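Local coordinates for protein putative oxidoreductase with NAD(P)-binding Rossmann-fold domain (Clostridium difficile, PDB 3UUW) that probably catalyses NAD(P)-dependent oxidation or reduction of a small substrate, as a Rossmann-fold dehydrogenase of the Gfo/Idh/MocA family, at residues V95-L99 / I165-H170; M121-R127 / I288-C293; V183-D189 / V201-G207; L198-S202 / T214-D219. All coordinates share one frame; numbering follows the deposited sequence.

Contact 1 of 4, residues V95-L99 / I165-H170; sequences VDKPL and IDDYIH
K97 and P98 press against helix 160-179 from the Rossmann-fold side, and with D96 they make up a D-K-P version of the E-K-P signature of Gfo/Idh/MocA oxidoreductases, with a cis peptide bond before P98. The close-packed part is apolar. P98 puts CB 4.1 Å from I169 CD1, and its CG lies 3.4 Å from I165 CG2, a squeeze that stays doubtful because I165 has a second conformer. Next to it, K97 CD rests 3.6 Å from I169 CG2. L300 of helix 295-305 also touches both isoleucines. The K97 chain then runs across H170 at about a right angle, CD approaching the ring obliquely at 3.5 Å from NE2. K97 CG sits between its own backbone N and carbonyl carbon (chi1 49°), and further bends at chi2 and chi3 swing the amine toward D166.

Packing gives way here to polar contacts at the solvent side. K97 NZ donates to D166 O at 2.8 Å, on a lone pair in the carbonyl plane, and makes a salt bridge to the exposed D166, 3.1 Å to OD1. In relatives the signature lysine and a histidine from the C-terminal domain line the active site, and the pairing of K97 with H170 is consistent with that. One water joins them: it accepts from K97 NZ at 3.1 Å and meets H170 NE2 in the ring plane at 3.0 Å.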
loop_
_atom_site.group_PDB
_atom_site.type_symbol
_atom_site.label_atom_id
_atom_site.label_comp_id
_atom_site.label_asym_id
_atom_site.label_seq_id
_atom_site.Cartn_x
_atom_site.Cartn_y
_atom_site.Cartn_z
ATOM N N VAL A 95 14.983 5.895 33.759
ATOM C CA VAL A 95 14.962 7.297 33.295
ATOM C C VAL A 95 14.880 7.340 31.767
ATOM O O VAL A 95 15.450 6.495 31.076
ATOM C CB VAL A 95 16.227 8.080 33.825
ATOM C CG1 VAL A 95 17.517 7.510 33.214
ATOM C CG2 VAL A 95 16.133 9.518 33.536
ATOM N N ASP A 96 14.158 8.323 31.234
ATOM C CA ASP A 96 14.167 8.536 29.789
ATOM C C ASP A 96 15.551 8.946 29.311
ATOM O O ASP A 96 16.373 9.476 30.088
ATOM C CB ASP A 96 13.143 9.569 29.379
ATOM C CG ASP A 96 11.754 8.987 29.360
ATOM O OD1 ASP A 96 11.522 7.981 28.613
ATOM O OD2 ASP A 96 10.904 9.517 30.086
ATOM N N LYS A 97 15.813 8.677 28.037
ATOM C CA LYS A 97 17.090 9.018 27.441
ATOM C C LYS A 97 17.223 10.528 27.304
ATOM O O LYS A 97 16.209 11.237 27.250
ATOM C CB LYS A 97 17.283 8.303 26.086
ATOM C CG LYS A 97 16.145 8.357 25.034
ATOM C CD LYS A 97 15.933 9.734 24.410
ATOM C CE LYS A 97 14.705 10.404 24.961
ATOM N NZ LYS A 97 14.575 11.807 24.510
ATOM N N PRO A 98 18.455 11.045 27.341
ATOM C CA PRO A 98 19.702 10.340 27.642
ATOM C C PRO A 98 19.865 10.253 29.166
ATOM O O PRO A 98 19.169 10.958 29.912
ATOM C CB PRO A 98 20.749 11.262 27.040
ATOM C CG PRO A 98 20.205 12.602 27.280
ATOM C CD PRO A 98 18.707 12.475 27.095
ATOM N N LEU A 99 20.773 9.416 29.628
ATOM C CA LEU A 99 20.991 9.221 31.067
ATOM C C LEU A 99 21.226 10.569 31.764
ATOM O O LEU A 99 20.494 10.944 32.683
ATOM C CB LEU A 99 22.183 8.301 31.272
ATOM C CG LEU A 99 22.607 7.992 32.706
ATOM C CD1 LEU A 99 21.395 7.638 33.577
ATOM C CD2 LEU A 99 23.631 6.850 32.734
ATOM N N ILE A 165 21.049 14.715 20.788
ATOM C CA ILE A 165 21.046 13.946 22.024
ATOM C C ILE A 165 19.649 13.507 22.455
ATOM O O ILE A 165 19.483 12.451 23.061
ATOM C CB ILE A 165 21.687 14.766 23.174
ATOM C CG1 ILE A 165 23.152 15.070 22.859
ATOM C CG2 ILE A 165 21.618 13.997 24.467
ATOM C CD1 ILE A 165 24.011 13.827 22.781
ATOM N N ASP A 166 18.656 14.316 22.103
ATOM C CA ASP A 166 17.263 14.120 22.504
ATOM C C ASP A 166 16.484 13.199 21.574
ATOM O O ASP A 166 15.635 12.434 22.032
ATOM C CB ASP A 166 16.558 15.480 22.542
ATOM C CG ASP A 166 15.176 15.414 23.161
ATOM O OD1 ASP A 166 15.034 14.836 24.266
ATOM O OD2 ASP A 166 14.234 15.974 22.554
ATOM N N ASP A 167 16.759 13.277 20.272
ATOM C CA ASP A 167 15.975 12.527 19.300
ATOM C C ASP A 167 16.785 11.649 18.357
ATOM O O ASP A 167 16.452 10.483 18.174
ATOM C CB ASP A 167 15.087 13.464 18.506
ATOM C CG ASP A 167 13.895 12.745 17.870
ATOM O OD1 ASP A 167 13.713 11.523 18.099
ATOM O OD2 ASP A 167 13.135 13.405 17.133
ATOM N N TYR A 168 17.856 12.174 17.767
ATOM C CA TYR A 168 18.681 11.349 16.882
ATOM C C TYR A 168 19.280 10.169 17.646
ATOM O O TYR A 168 19.614 9.146 17.048
ATOM C CB TYR A 168 19.794 12.162 16.265
ATOM C CG TYR A 168 20.554 11.522 15.123
ATOM C CD1 TYR A 168 19.895 10.989 14.008
ATOM C CD2 TYR A 168 21.925 11.544 15.105
ATOM C CE1 TYR A 168 20.616 10.442 12.926
ATOM C CE2 TYR A 168 22.664 10.986 14.026
ATOM C CZ TYR A 168 22.001 10.462 12.937
ATOM O OH TYR A 168 22.741 9.953 11.879
ATOM N N ILE A 169 19.373 10.307 18.963
ATOM C CA ILE A 169 19.912 9.249 19.812
ATOM C C ILE A 169 19.111 7.961 19.635
ATOM O O ILE A 169 19.672 6.864 19.743
ATOM C CB ILE A 169 19.965 9.680 21.310
ATOM C CG1 ILE A 169 20.852 8.733 22.130
ATOM C CG2 ILE A 169 18.549 9.763 21.908
ATOM C CD1 ILE A 169 21.114 9.258 23.538
ATOM N N HIS A 170 17.810 8.079 19.382
ATOM C CA HIS A 170 16.994 6.887 19.144
ATOM C C HIS A 170 17.414 6.134 17.893
ATOM O O HIS A 170 17.426 4.901 17.888
ATOM C CB HIS A 170 15.510 7.221 19.026
ATOM C CG HIS A 170 14.854 7.525 20.328
ATOM N ND1 HIS A 170 14.781 6.613 21.362
ATOM C CD2 HIS A 170 14.195 8.630 20.750
ATOM C CE1 HIS A 170 14.125 7.155 22.374
ATOM N NE2 HIS A 170 13.750 8.376 22.024
HETATM O O HOH W 1 12.300 10.878 22.680
#

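Contact 2 of 4, residues M121-R127 / I288-C293; sequences MVGFNRR and INGEEC
I288 is the bump of this contact, and M121, V122, F124 and R127 form the hollow that takes it. Its CG2 is pushed up to V122 O at 3.5 Å, while CD1 goes deeper, 4.0 Å from F124 CB and 4.1 Å from M121 CE. The R127 guanidinium closes the hollow, one face laid on I288 CG1, with NH1 3.8 Å from it. The hollow is shaped by the chain curling after strand 120-122, the edge strand of the Rossmann sheet, through consecutive inverse gamma turns centred on G123 and F124. A smaller fit is beside it: V122 CG2 nests 3.7 Å from C293 CB, and the F124 ring turns its edge to C293 O, in plane, with CE2 at 3.8 Å.

R127 reaches over I288 with its chain extended from CG to NE. NH1 donates to E292 OE1 at 2.8 Å, a bent bond (139°) on the anti side of the carboxylate but tilted well out of its plane, which stands 80° from the guanidinium. NH2 adds a weak bond to the same oxygen. D173 pairs with R127 and K295 with E292, so this ion pair, with R127 buried, belongs to a charge network that probably keeps both groups ionised.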
loop_
_atom_site.group_PDB
_atom_site.type_symbol
_atom_site.label_atom_id
_atom_site.label_comp_id
_atom_site.label_asym_id
_atom_site.label_seq_id
_atom_site.Cartn_x
_atom_site.Cartn_y
_atom_site.Cartn_z
ATOM N N MET A 121 18.472 2.136 34.552
ATOM C CA MET A 121 18.111 1.790 33.177
ATOM C C MET A 121 17.653 3.020 32.405
ATOM O O MET A 121 16.861 3.822 32.921
ATOM C CB MET A 121 16.969 0.788 33.187
ATOM C CG MET A 121 16.650 0.167 31.851
ATOM S SD MET A 121 15.252 -0.968 32.038
ATOM C CE MET A 121 15.233 -1.693 30.384
ATOM N N VAL A 122 18.111 3.137 31.155
ATOM C CA VAL A 122 17.707 4.218 30.261
ATOM C C VAL A 122 16.654 3.689 29.298
ATOM O O VAL A 122 16.760 2.571 28.763
ATOM C CB VAL A 122 18.911 4.817 29.507
ATOM C CG1 VAL A 122 18.457 5.830 28.478
ATOM C CG2 VAL A 122 19.907 5.446 30.542
ATOM N N GLY A 123 15.631 4.520 29.073
ATOM C CA GLY A 123 14.449 4.135 28.321
ATOM C C GLY A 123 14.560 4.113 26.819
ATOM O O GLY A 123 13.881 4.905 26.096
ATOM N N PHE A 124 15.389 3.211 26.314
ATOM C CA PHE A 124 15.493 3.030 24.865
ATOM C C PHE A 124 14.401 2.061 24.455
ATOM O O PHE A 124 14.642 0.874 24.216
ATOM C CB PHE A 124 16.903 2.570 24.448
ATOM C CG PHE A 124 17.947 3.641 24.591
ATOM C CD1 PHE A 124 17.898 4.784 23.796
ATOM C CD2 PHE A 124 18.991 3.504 25.485
ATOM C CE1 PHE A 124 18.829 5.757 23.935
ATOM C CE2 PHE A 124 19.927 4.489 25.611
ATOM C CZ PHE A 124 19.849 5.609 24.829
ATOM N N ASN A 125 13.173 2.581 24.377
ATOM C CA ASN A 125 12.009 1.743 24.105
ATOM C C ASN A 125 12.078 0.930 22.814
ATOM O O ASN A 125 11.510 -0.164 22.734
ATOM C CB ASN A 125 10.713 2.563 24.146
ATOM C CG ASN A 125 10.738 3.699 23.176
ATOM O OD1 ASN A 125 11.489 4.660 23.372
ATOM N ND2 ASN A 125 9.967 3.585 22.087
ATOM N N ARG A 126 12.782 1.446 21.807
ATOM C CA ARG A 126 12.851 0.765 20.522
ATOM C C ARG A 126 13.485 -0.629 20.625
ATOM O O ARG A 126 13.145 -1.510 19.848
ATOM C CB ARG A 126 13.524 1.667 19.486
ATOM C CG ARG A 126 12.659 2.802 19.077
ATOM C CD ARG A 126 13.441 3.910 18.440
ATOM N NE ARG A 126 12.532 4.937 17.972
ATOM C CZ ARG A 126 11.874 5.771 18.761
ATOM N NH1 ARG A 126 12.053 5.759 20.079
ATOM N NH2 ARG A 126 11.030 6.652 18.220
ATOM N N ARG A 127 14.366 -0.844 21.610
ATOM C CA ARG A 127 14.945 -2.174 21.838
ATOM C C ARG A 127 13.897 -3.209 22.273
ATOM O O ARG A 127 14.159 -4.425 22.263
ATOM C CB ARG A 127 16.064 -2.106 22.860
ATOM C CG ARG A 127 17.201 -1.189 22.515
ATOM C CD ARG A 127 18.387 -1.550 23.382
ATOM N NE ARG A 127 19.455 -0.564 23.379
ATOM C CZ ARG A 127 20.648 -0.758 23.940
ATOM N NH1 ARG A 127 20.969 -1.935 24.467
ATOM N NH2 ARG A 127 21.552 0.212 23.929
ATOM N N ILE A 288 19.986 -3.189 29.002
ATOM C CA ILE A 288 20.331 -1.769 29.012
ATOM C C ILE A 288 20.903 -1.438 30.397
ATOM O O ILE A 288 20.180 -1.030 31.312
ATOM C CB ILE A 288 19.158 -0.844 28.674
ATOM C CG1 ILE A 288 18.533 -1.223 27.311
ATOM C CG2 ILE A 288 19.647 0.631 28.578
ATOM C CD1 ILE A 288 17.186 -0.529 27.006
ATOM N N ASN A 289 22.193 -1.670 30.548
ATOM C CA ASN A 289 22.913 -1.299 31.757
ATOM C C ASN A 289 24.328 -0.950 31.374
ATOM O O ASN A 289 24.806 -1.357 30.311
ATOM C CB ASN A 289 22.931 -2.443 32.775
ATOM C CG ASN A 289 23.936 -3.499 32.443
ATOM O OD1 ASN A 289 25.136 -3.348 32.705
ATOM N ND2 ASN A 289 23.459 -4.607 31.890
ATOM N N GLY A 290 24.990 -0.182 32.225
ATOM C CA GLY A 290 26.379 0.148 31.994
ATOM C C GLY A 290 26.585 0.874 30.688
ATOM O O GLY A 290 25.875 1.823 30.384
ATOM N N GLU A 291 27.580 0.455 29.911
ATOM C CA GLU A 291 27.904 1.142 28.662
ATOM C C GLU A 291 26.729 1.173 27.699
ATOM O O GLU A 291 26.612 2.093 26.890
ATOM C CB GLU A 291 29.127 0.500 27.996
ATOM C CG GLU A 291 29.587 1.142 26.674
ATOM C CD GLU A 291 29.968 2.626 26.783
ATOM O OE1 GLU A 291 30.273 3.119 27.908
ATOM O OE2 GLU A 291 30.002 3.286 25.713
ATOM N N GLU A 292 25.829 0.207 27.807
ATOM C CA GLU A 292 24.637 0.207 26.949
ATOM C C GLU A 292 23.789 1.469 27.149
ATOM O O GLU A 292 23.133 1.931 26.219
ATOM C CB GLU A 292 23.788 -1.049 27.174
ATOM C CG GLU A 292 24.460 -2.312 26.683
ATOM C CD GLU A 292 24.675 -2.298 25.175
ATOM O OE1 GLU A 292 23.808 -1.775 24.459
ATOM O OE2 GLU A 292 25.716 -2.813 24.705
ATOM N N CYS A 293 23.824 2.045 28.349
ATOM C CA CYS A 293 23.048 3.250 28.654
ATOM C C CYS A 293 23.584 4.502 27.960
ATOM O O CYS A 293 22.852 5.473 27.806
ATOM C CB CYS A 293 23.053 3.549 30.175
ATOM S SG CYS A 293 22.135 2.360 31.173
#

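Contact 3 of 4, residues V183-D189 / V201-G207; sequences VEISGED and VSHKLKG
E188 and H203 lie side by side on one face of an antiparallel beta hairpin, strands 184-192 and 198-206, at one margin of the C-terminal domain's mixed sheet. The E188 chain can be walked outward atom by atom. CB stands 3.6 Å from H203 CD2. CG, anti to the backbone N (chi1 172°), moves along the ring to 3.4 Å from H203 NE2, and CD stays abreast of that nitrogen. At the tip OE1 accepts a hydrogen bond from H203 NE2, 2.8 Å long with an angle of 157° at the hydrogen. The oxygen sits in the ring plane and is met on its anti side, while the carboxylate as a whole is turned 85° from the imidazole. Y168 of helix 160-179 holds the other ring nitrogen, ND1, so both nitrogens of the imidazole are held, which fixes the ring's rotation.

The backbones are joined by pairs such as E184 with K206 and D189 with S202. Between them the register takes in an extra residue: K204 O receives S186 N at 2.7 Å in a nearly straight bond, whereas K204 N donates to G187 O at 3.0 Å. The face carrying D189, K204 and K206 turns to the second subunit, where D189 of this chain pairs with K206 and K204 of that neighbour, and K206 of this chain with its D189. On the opposite face I303 of helix 295-305 covers I185, E188 and H203. Further along, I185 and L205 point the same way, CG1 of I185 3.8 Å from CD2 of L205.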
loop_
_atom_site.group_PDB
_atom_site.type_symbol
_atom_site.label_atom_id
_atom_site.label_comp_id
_atom_site.label_asym_id
_atom_site.label_seq_id
_atom_site.Cartn_x
_atom_site.Cartn_y
_atom_site.Cartn_z
ATOM N N VAL A 183 31.209 -0.603 15.285
ATOM C CA VAL A 183 31.064 0.159 14.058
ATOM C C VAL A 183 31.881 1.439 14.122
ATOM O O VAL A 183 32.248 1.910 15.204
ATOM C CB VAL A 183 29.578 0.483 13.761
ATOM C CG1 VAL A 183 28.769 -0.792 13.611
ATOM C CG2 VAL A 183 28.994 1.381 14.844
ATOM N N GLU A 184 32.195 1.972 12.949
ATOM C CA GLU A 184 32.954 3.197 12.800
ATOM C C GLU A 184 32.202 4.132 11.867
ATOM O O GLU A 184 31.659 3.675 10.867
ATOM C CB GLU A 184 34.307 2.888 12.151
ATOM C CG GLU A 184 35.244 2.009 12.980
ATOM C CD GLU A 184 35.988 2.786 14.054
ATOM O OE1 GLU A 184 35.439 3.782 14.582
ATOM O OE2 GLU A 184 37.136 2.404 14.371
ATOM N N ILE A 185 32.202 5.436 12.151
ATOM C CA ILE A 185 31.589 6.408 11.228
ATOM C C ILE A 185 32.394 6.498 9.928
ATOM O O ILE A 185 33.595 6.796 9.960
ATOM C CB ILE A 185 31.502 7.807 11.852
ATOM C CG1 ILE A 185 30.510 7.803 13.007
ATOM C CG2 ILE A 185 31.062 8.846 10.816
ATOM C CD1 ILE A 185 30.470 9.113 13.769
ATOM N N SER A 186 31.741 6.226 8.797
ATOM C CA SER A 186 32.399 6.268 7.482
ATOM C C SER A 186 31.798 7.310 6.537
ATOM O O SER A 186 32.224 7.422 5.377
ATOM C CB SER A 186 32.351 4.884 6.821
ATOM O OG SER A 186 31.007 4.486 6.595
ATOM N N GLY A 187 30.833 8.083 7.035
ATOM C CA GLY A 187 30.198 9.130 6.255
ATOM C C GLY A 187 29.293 9.924 7.174
ATOM O O GLY A 187 28.751 9.362 8.144
ATOM N N GLU A 188 29.168 11.219 6.879
ATOM C CA GLU A 188 28.338 12.156 7.648
ATOM C C GLU A 188 27.822 13.314 6.783
ATOM O O GLU A 188 28.578 13.897 5.981
ATOM C CB GLU A 188 29.126 12.750 8.837
ATOM C CG GLU A 188 28.384 13.886 9.559
ATOM C CD GLU A 188 29.147 14.462 10.739
ATOM O OE1 GLU A 188 29.162 13.801 11.801
ATOM O OE2 GLU A 188 29.697 15.592 10.605
ATOM N N ASP A 189 26.539 13.626 6.950
ATOM C CA ASP A 189 25.954 14.867 6.451
ATOM C C ASP A 189 25.430 15.564 7.701
ATOM O O ASP A 189 24.760 14.946 8.525
ATOM C CB ASP A 189 24.753 14.639 5.533
ATOM C CG ASP A 189 25.090 13.863 4.279
ATOM O OD1 ASP A 189 26.188 14.046 3.728
ATOM O OD2 ASP A 189 24.209 13.077 3.842
ATOM N N VAL A 201 20.515 15.337 9.364
ATOM C CA VAL A 201 21.723 14.643 9.766
ATOM C C VAL A 201 21.663 13.233 9.232
ATOM O O VAL A 201 20.602 12.616 9.201
ATOM C CB VAL A 201 21.921 14.627 11.304
ATOM C CG1 VAL A 201 20.777 13.931 11.997
ATOM C CG2 VAL A 201 23.257 13.957 11.698
ATOM N N SER A 202 22.813 12.731 8.822
ATOM C CA SER A 202 22.927 11.369 8.348
ATOM C C SER A 202 24.321 10.845 8.596
ATOM O O SER A 202 25.291 11.608 8.597
ATOM C CB SER A 202 22.595 11.292 6.863
ATOM O OG SER A 202 22.838 9.991 6.376
ATOM N N HIS A 203 24.406 9.537 8.824
ATOM C CA HIS A 203 25.676 8.850 9.016
ATOM C C HIS A 203 25.675 7.511 8.348
ATOM O O HIS A 203 24.628 6.909 8.126
ATOM C CB HIS A 203 25.986 8.665 10.487
ATOM C CG HIS A 203 26.314 9.946 11.166
ATOM N ND1 HIS A 203 25.355 10.742 11.751
ATOM C CD2 HIS A 203 27.479 10.614 11.271
ATOM C CE1 HIS A 203 25.932 11.832 12.228
ATOM N NE2 HIS A 203 27.216 11.791 11.927
ATOM N N LYS A 204 26.867 7.075 7.990
ATOM C CA LYS A 204 27.072 5.707 7.601
ATOM C C LYS A 204 27.941 5.099 8.699
ATOM O O LYS A 204 29.074 5.593 8.975
ATOM C CB LYS A 204 27.739 5.605 6.244
ATOM C CG LYS A 204 27.936 4.166 5.794
ATOM C CD LYS A 204 28.610 4.102 4.427
ATOM C CE LYS A 204 27.639 4.352 3.301
ATOM N NZ LYS A 204 26.717 3.172 3.151
ATOM N N LEU A 205 27.439 4.020 9.309
ATOM C CA LEU A 205 28.116 3.299 10.365
ATOM C C LEU A 205 28.592 1.962 9.802
ATOM O O LEU A 205 27.788 1.074 9.485
ATOM C CB LEU A 205 27.206 3.100 11.587
ATOM C CG LEU A 205 26.567 4.379 12.142
ATOM C CD1 LEU A 205 25.637 4.003 13.292
ATOM C CD2 LEU A 205 27.591 5.438 12.574
ATOM N N LYS A 206 29.907 1.829 9.674
ATOM C CA LYS A 206 30.501 0.654 9.058
ATOM C C LYS A 206 30.930 -0.436 10.036
ATOM O O LYS A 206 31.739 -0.187 10.930
ATOM C CB LYS A 206 31.716 1.089 8.235
ATOM C CG LYS A 206 32.351 -0.030 7.417
ATOM C CD LYS A 206 33.539 0.461 6.624
ATOM C CE LYS A 206 34.058 -0.630 5.688
ATOM N NZ LYS A 206 32.979 -1.107 4.755
ATOM N N GLY A 207 30.433 -1.653 9.819
ATOM C CA GLY A 207 30.852 -2.844 10.602
ATOM C C GLY A 207 31.606 -3.793 9.701
ATOM O O GLY A 207 31.688 -3.567 8.502
HETATM O O HOH W 2 22.606 11.090 3.201
#

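Contact 4 of 4, residues L198-S202 / T214-D219; sequences LIFVS and TSMHRD
F200 turns its ring edge toward the face of H217 in an offset edge-to-face pair, centroids 6.0 Å apart and planes at 74°. The two side chains cross at about a right angle, both with CG anti to the backbone N (chi1 176° in F200, -172° in H217), and H217 CB lies in the plane of the phenyl ring, 3.7 Å from F200 CD1. I199 runs alongside H217 instead: its CG2 is 4.1 Å from H217 NE2, and its carbonyl O meets the imidazole edge in plane, 3.3 Å from CD2.

These residues belong to the hairpin of strands 198-206 and 211-217, with a classic beta bulge where I199 and F200 both face F191 of the strand on the other side. F200 and H217 point to the face that packs on a second subunit, against its V143 and S231. V201 and M216 point to the other, crossing obliquely with V201 CG1 3.9 Å from M216 CB, and Y168 of helix 160-179 packs on V201 there. Past the strand end R218 N donates to I199 O at 2.9 Å. The R218 side chain crosses L198 at about a right angle, the two CG atoms 4.0 Å apart, then bends so that NH1 reaches D167 in a salt bridge.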
loop_
_atom_site.group_PDB
_atom_site.type_symbol
_atom_site.label_atom_id
_atom_site.label_comp_id
_atom_site.label_asym_id
_atom_site.label_seq_id
_atom_site.Cartn_x
_atom_site.Cartn_y
_atom_site.Cartn_z
ATOM N N LEU A 198 19.242 22.154 13.919
ATOM C CA LEU A 198 19.351 20.971 13.070
ATOM C C LEU A 198 18.297 20.938 11.974
ATOM O O LEU A 198 17.093 21.026 12.250
ATOM C CB LEU A 198 19.202 19.689 13.906
ATOM C CG LEU A 198 19.328 18.358 13.135
ATOM C CD1 LEU A 198 20.709 18.230 12.522
ATOM C CD2 LEU A 198 19.038 17.178 14.039
ATOM N N ILE A 199 18.753 20.796 10.736
ATOM C CA ILE A 199 17.855 20.559 9.590
ATOM C C ILE A 199 17.876 19.073 9.213
ATOM O O ILE A 199 16.841 18.402 9.161
ATOM C CB ILE A 199 18.273 21.361 8.334
ATOM C CG1 ILE A 199 18.236 22.872 8.574
ATOM C CG2 ILE A 199 17.355 20.989 7.138
ATOM C CD1 ILE A 199 18.876 23.669 7.464
ATOM N N PHE A 200 19.067 18.569 8.929
ATOM C CA PHE A 200 19.224 17.181 8.487
ATOM C C PHE A 200 20.529 16.617 8.989
ATOM O O PHE A 200 21.531 17.318 9.035
ATOM C CB PHE A 200 19.191 17.161 6.961
ATOM C CG PHE A 200 19.439 15.815 6.361
ATOM C CD1 PHE A 200 18.403 14.899 6.244
ATOM C CD2 PHE A 200 20.695 15.449 5.928
ATOM C CE1 PHE A 200 18.617 13.626 5.710
ATOM C CE2 PHE A 200 20.912 14.172 5.392
ATOM C CZ PHE A 200 19.859 13.275 5.267
ATOM N N VAL A 201 20.515 15.337 9.364
ATOM C CA VAL A 201 21.723 14.643 9.766
ATOM C C VAL A 201 21.663 13.233 9.232
ATOM O O VAL A 201 20.602 12.616 9.201
ATOM C CB VAL A 201 21.921 14.627 11.304
ATOM C CG1 VAL A 201 20.777 13.931 11.997
ATOM C CG2 VAL A 201 23.257 13.957 11.698
ATOM N N SER A 202 22.813 12.731 8.822
ATOM C CA SER A 202 22.927 11.369 8.348
ATOM C C SER A 202 24.321 10.845 8.596
ATOM O O SER A 202 25.291 11.608 8.597
ATOM C CB SER A 202 22.595 11.292 6.863
ATOM O OG SER A 202 22.838 9.991 6.376
ATOM N N THR A 214 21.978 5.813 8.698
ATOM C CA THR A 214 21.055 6.498 9.593
ATOM C C THR A 214 20.747 7.861 9.064
ATOM O O THR A 214 21.623 8.518 8.532
ATOM C CB THR A 214 21.657 6.655 11.006
ATOM O OG1 THR A 214 22.889 7.392 10.955
ATOM C CG2 THR A 214 21.926 5.280 11.626
ATOM N N SER A 215 19.490 8.292 9.196
ATOM C CA SER A 215 19.044 9.578 8.622
ATOM C C SER A 215 17.871 10.232 9.372
ATOM O O SER A 215 16.911 9.573 9.734
ATOM C CB SER A 215 18.641 9.349 7.165
ATOM O OG SER A 215 18.119 10.514 6.548
ATOM N N MET A 216 17.938 11.553 9.532
ATOM C CA MET A 216 16.902 12.307 10.214
ATOM C C MET A 216 16.740 13.703 9.573
ATOM O O MET A 216 17.639 14.545 9.633
ATOM C CB MET A 216 17.234 12.430 11.716
ATOM C CG MET A 216 16.399 13.502 12.460
ATOM S SD MET A 216 16.623 13.487 14.252
ATOM C CE MET A 216 15.731 11.968 14.676
ATOM N N HIS A 217 15.574 13.935 8.973
ATOM C CA HIS A 217 15.232 15.228 8.379
ATOM C C HIS A 217 14.120 15.826 9.226
ATOM O O HIS A 217 13.034 15.252 9.361
ATOM C CB HIS A 217 14.783 15.059 6.936
ATOM C CG HIS A 217 14.596 16.341 6.203
ATOM N ND1 HIS A 217 13.801 16.443 5.084
ATOM C CD2 HIS A 217 15.101 17.574 6.422
ATOM C CE1 HIS A 217 13.826 17.689 4.642
ATOM N NE2 HIS A 217 14.603 18.397 5.438
ATOM N N ARG A 218 14.420 16.975 9.808
ATOM C CA ARG A 218 13.521 17.676 10.713
ATOM C C ARG A 218 12.483 18.534 10.011
ATOM O O ARG A 218 11.553 19.025 10.670
ATOM C CB ARG A 218 14.341 18.575 11.645
ATOM C CG ARG A 218 15.465 17.854 12.375
ATOM C CD ARG A 218 14.958 16.811 13.364
ATOM N NE ARG A 218 14.165 17.419 14.439
ATOM C CZ ARG A 218 13.649 16.740 15.461
ATOM N NH1 ARG A 218 13.848 15.425 15.572
ATOM N NH2 ARG A 218 12.938 17.380 16.383
ATOM N N ASP A 219 12.634 18.727 8.700
ATOM C CA ASP A 219 11.728 19.572 7.925
ATOM C C ASP A 219 11.257 18.802 6.695
ATOM O O ASP A 219 11.343 19.285 5.559
ATOM C CB ASP A 219 12.436 20.879 7.509
ATOM C CG ASP A 219 11.454 21.974 7.105
ATOM O OD1 ASP A 219 10.241 21.796 7.343
ATOM O OD2 ASP A 219 11.882 23.022 6.555
#

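Overall arrangement
Contact 1 carries the presumed active-site residues K97 and H170; contact 2 adjoins it, centres 10 Å apart. V95 O and G123 N, 2.8 Å apart, probably hydrogen-bond where strands 92-95 and 120-122 run side by side. Away from the presumed site, R127 O hydrogen-bonds a glycerol, probably from the crystallisation liquor. Helix 160-179 carries the connection on to the C-terminal sheet. Y168 OH is 2.7 Å from H203 ND1 in contact 3 and 2.7 Å from T214 OG1 in contact 4, and D167 ties the helix to R218. Contacts 3 and 4 share V201 and S202, and both touch the second subunit. Contact 2 lies well away, its centre 21 and 23 Å from theirs.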